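PDB 1YOX: TIGR00266 family protein from Pseudomonas aeruginosa, which is of unknown function but belongs to the AIM24 family, a beta-rich group of the cupin clan. Local coordinates for residues G27-A32 against M77-N82. Residues are numbered along the deposited sequence; the frame is centred on the assembly and turned at random.
Sequences GETVIA and MTHFTN
Ile31 sets its CG2 methyl over the centre of one face of the His79 imidazole, across a pair of antiparallel strands, 29-32 and 78-82, that are neighbours in a six-stranded antiparallel sheet of this AIM24 protein. The methyl stands 3.4 Å from the ring centroid, only 5° off its normal, a CH-pi contact for which the flat imidazole offers a broad face. The two residues form a non-hydrogen-bonded pair, which puts both side chains on one face; CG2, anti to the carbonyl carbon of Ile31, then meets the ring, while Ile31 CG1 comes within 4.2 Å of Met77 SE, the side chains crossing at about a right angle. Thr29 and Thr81, another such close pair on this face, share a hydrogen bond between their OG1 atoms, 2.7 Å long; either could be the donor. On the other face, with Val30, Ala32, Phe80 and Thr78, contacts are mostly apolar: Val30 CG1 packs 3.8 Å from Phe80 CB, small Ala32 brings CB obliquely to Phe80 CE1 at 4.2 Å, and Phe92 of strand 88-92 meets the Phe80 ring edge-to-face. Phe80 N reaches Val30 O at 2.8 Å in an almost straight bond. At the end of the pairing, Thr78, its hydroxyl close to its own backbone N, grips Ala32 O from opposite faces of the carbonyl plane: N at 2.7 Å and OG1 at 2.6 Å, the hydroxyl lying 41° out of that plane.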
ATOM      1  N   GLY C  27      13.127 -29.464  13.482  1.00 40.78           N
ATOM      2  CA  GLY C  27      14.553 -29.156  13.375  1.00 41.14           C
ATOM      3  C   GLY C  27      14.927 -28.098  12.344  1.00 41.78           C
ATOM      4  O   GLY C  27      16.066 -27.656  12.353  1.00 42.04           O
ATOM      5  N   GLU C  28      13.987 -27.680  11.474  1.00 41.76           N
ATOM      6  CA  GLU C  28      14.285 -26.731  10.365  1.00 42.70           C
ATOM      7  C   GLU C  28      14.273 -25.251  10.783  1.00 41.67           C
ATOM      8  O   GLU C  28      13.653 -24.878  11.775  1.00 42.81           O
ATOM      9  CB  GLU C  28      13.332 -26.935   9.175  1.00 42.55           C
ATOM     10  CG  GLU C  28      13.490 -28.257   8.422  1.00 44.41           C
ATOM     11  CD  GLU C  28      12.789 -28.235   7.061  1.00 45.02           C
ATOM     12  OE1 GLU C  28      11.778 -27.507   6.905  1.00 45.83           O
ATOM     13  OE2 GLU C  28      13.256 -28.938   6.132  1.00 49.28           O
ATOM     14  N   THR C  29      14.948 -24.400  10.023  1.00 40.53           N
ATOM     15  CA  THR C  29      15.100 -22.998  10.446  1.00 39.58           C
ATOM     16  C   THR C  29      14.994 -22.003   9.304  1.00 38.07           C
ATOM     17  O   THR C  29      15.441 -22.267   8.202  1.00 37.15           O
ATOM     18  CB  THR C  29      16.403 -22.779  11.238  1.00 39.76           C
ATOM     19  OG1 THR C  29      16.373 -23.628  12.382  1.00 43.25           O
ATOM     20  CG2 THR C  29      16.556 -21.307  11.723  1.00 40.08           C
ATOM     21  N   VAL C  30      14.362 -20.870   9.591  1.00 37.15           N
ATOM     22  CA  VAL C  30      14.325 -19.732   8.681  1.00 36.27           C
ATOM     23  C   VAL C  30      14.875 -18.479   9.399  1.00 36.31           C
ATOM     24  O   VAL C  30      14.689 -18.298  10.621  1.00 34.86           O
ATOM     25  CB  VAL C  30      12.912 -19.525   8.091  1.00 36.14           C
ATOM     26  CG1 VAL C  30      11.887 -19.098   9.178  1.00 34.89           C
ATOM     27  CG2 VAL C  30      12.935 -18.561   6.928  1.00 35.34           C
ATOM     28  N   ILE C  31      15.594 -17.652   8.639  1.00 36.45           N
ATOM     29  CA  ILE C  31      16.168 -16.433   9.186  1.00 37.10           C
ATOM     30  C   ILE C  31      15.475 -15.204   8.597  1.00 37.41           C
ATOM     31  O   ILE C  31      15.153 -15.155   7.414  1.00 38.04           O
ATOM     32  CB  ILE C  31      17.724 -16.402   9.105  1.00 36.60           C
ATOM     33  CG1 ILE C  31      18.231 -16.304   7.671  1.00 38.22           C
ATOM     34  CG2 ILE C  31      18.321 -17.651   9.777  1.00 37.53           C
ATOM     35  CD1 ILE C  31      19.783 -16.109   7.592  1.00 38.56           C
ATOM     36  N   ALA C  32      15.189 -14.243   9.456  1.00 38.28           N
ATOM     37  CA  ALA C  32      14.438 -13.067   9.069  1.00 39.44           C
ATOM     38  C   ALA C  32      14.751 -11.947  10.049  1.00 40.06           C
ATOM     39  O   ALA C  32      15.168 -12.203  11.174  1.00 40.00           O
ATOM     40  CB  ALA C  32      12.955 -13.377   9.119  1.00 38.88           C
HETATM   41  N   MSE C  77      19.711 -10.473  12.590  1.00 56.48           N
HETATM   42  CA  MSE C  77      18.939 -11.581  12.047  1.00 56.59           C
HETATM   43  C   MSE C  77      18.311 -12.393  13.158  1.00 54.93           C
HETATM   44  O   MSE C  77      18.982 -12.733  14.130  1.00 55.02           O
HETATM   45  CB  MSE C  77      19.834 -12.503  11.215  1.00 57.88           C
HETATM   46  CG  MSE C  77      20.105 -12.051   9.778  1.00 63.18           C
HETATM   47 SE   MSE C  77      18.541 -12.233   8.607  1.00 77.46          SE
HETATM   48  CE  MSE C  77      17.747 -10.429   8.905  1.00 72.66           C
ATOM     49  N   THR C  78      17.031 -12.723  13.028  1.00 52.83           N
ATOM     50  CA  THR C  78      16.438 -13.668  13.972  1.00 50.93           C
ATOM     51  C   THR C  78      16.221 -15.034  13.333  1.00 49.01           C
ATOM     52  O   THR C  78      15.847 -15.134  12.172  1.00 48.33           O
ATOM     53  CB  THR C  78      15.140 -13.163  14.586  1.00 51.16           C
ATOM     54  OG1 THR C  78      14.199 -12.896  13.541  1.00 54.43           O
ATOM     55  CG2 THR C  78      15.387 -11.906  15.423  1.00 51.10           C
ATOM     56  N   HIS C  79      16.494 -16.077  14.105  1.00 47.54           N
ATOM     57  CA  HIS C  79      16.324 -17.463  13.661  1.00 46.67           C
ATOM     58  C   HIS C  79      15.012 -18.010  14.210  1.00 45.25           C
ATOM     59  O   HIS C  79      14.754 -17.941  15.412  1.00 44.88           O
ATOM     60  CB  HIS C  79      17.493 -18.335  14.141  1.00 46.69           C
ATOM     61  CG  HIS C  79      18.784 -18.081  13.429  1.00 47.96           C
ATOM     62  ND1 HIS C  79      19.245 -16.814  13.131  1.00 51.07           N
ATOM     63  CD2 HIS C  79      19.723 -18.935  12.962  1.00 50.43           C
ATOM     64  CE1 HIS C  79      20.406 -16.898  12.510  1.00 50.36           C
ATOM     65  NE2 HIS C  79      20.722 -18.175  12.400  1.00 51.38           N
ATOM     66  N   PHE C  80      14.181 -18.530  13.324  1.00 43.76           N
ATOM     67  CA  PHE C  80      12.943 -19.209  13.732  1.00 42.53           C
ATOM     68  C   PHE C  80      13.099 -20.715  13.494  1.00 41.92           C
ATOM     69  O   PHE C  80      13.264 -21.153  12.367  1.00 41.25           O
ATOM     70  CB  PHE C  80      11.735 -18.636  12.968  1.00 41.80           C
ATOM     71  CG  PHE C  80      11.466 -17.183  13.273  1.00 41.20           C
ATOM     72  CD1 PHE C  80      12.225 -16.170  12.665  1.00 39.97           C
ATOM     73  CD2 PHE C  80      10.487 -16.819  14.185  1.00 40.18           C
ATOM     74  CE1 PHE C  80      11.997 -14.822  12.965  1.00 40.17           C
ATOM     75  CE2 PHE C  80      10.238 -15.453  14.473  1.00 40.32           C
ATOM     76  CZ  PHE C  80      10.989 -14.466  13.861  1.00 39.67           C
ATOM     77  N   THR C  81      13.069 -21.496  14.569  1.00 42.21           N
ATOM     78  CA  THR C  81      13.204 -22.950  14.460  1.00 41.94           C
ATOM     79  C   THR C  81      11.959 -23.693  14.923  1.00 41.95           C
ATOM     80  O   THR C  81      11.286 -23.283  15.894  1.00 41.50           O
ATOM     81  CB  THR C  81      14.459 -23.466  15.197  1.00 41.86           C
ATOM     82  OG1 THR C  81      15.580 -22.703  14.761  1.00 43.48           O
ATOM     83  CG2 THR C  81      14.743 -24.940  14.855  1.00 41.96           C
ATOM     84  N   ASN C  82      11.653 -24.776  14.195  1.00 41.89           N
ATOM     85  CA  ASN C  82      10.652 -25.769  14.609  1.00 41.63           C
ATOM     86  C   ASN C  82      11.208 -26.737  15.686  1.00 41.97           C
ATOM     87  O   ASN C  82      12.028 -27.623  15.391  1.00 40.72           O
ATOM     88  CB  ASN C  82      10.170 -26.539  13.391  1.00 42.04           C
ATOM     89  CG  ASN C  82       9.041 -27.534  13.700  1.00 41.03           C
ATOM     90  OD1 ASN C  82       8.443 -28.100  12.779  1.00 42.27           O
ATOM     91  ND2 ASN C  82       8.739 -27.729  14.964  1.00 38.09           N
TER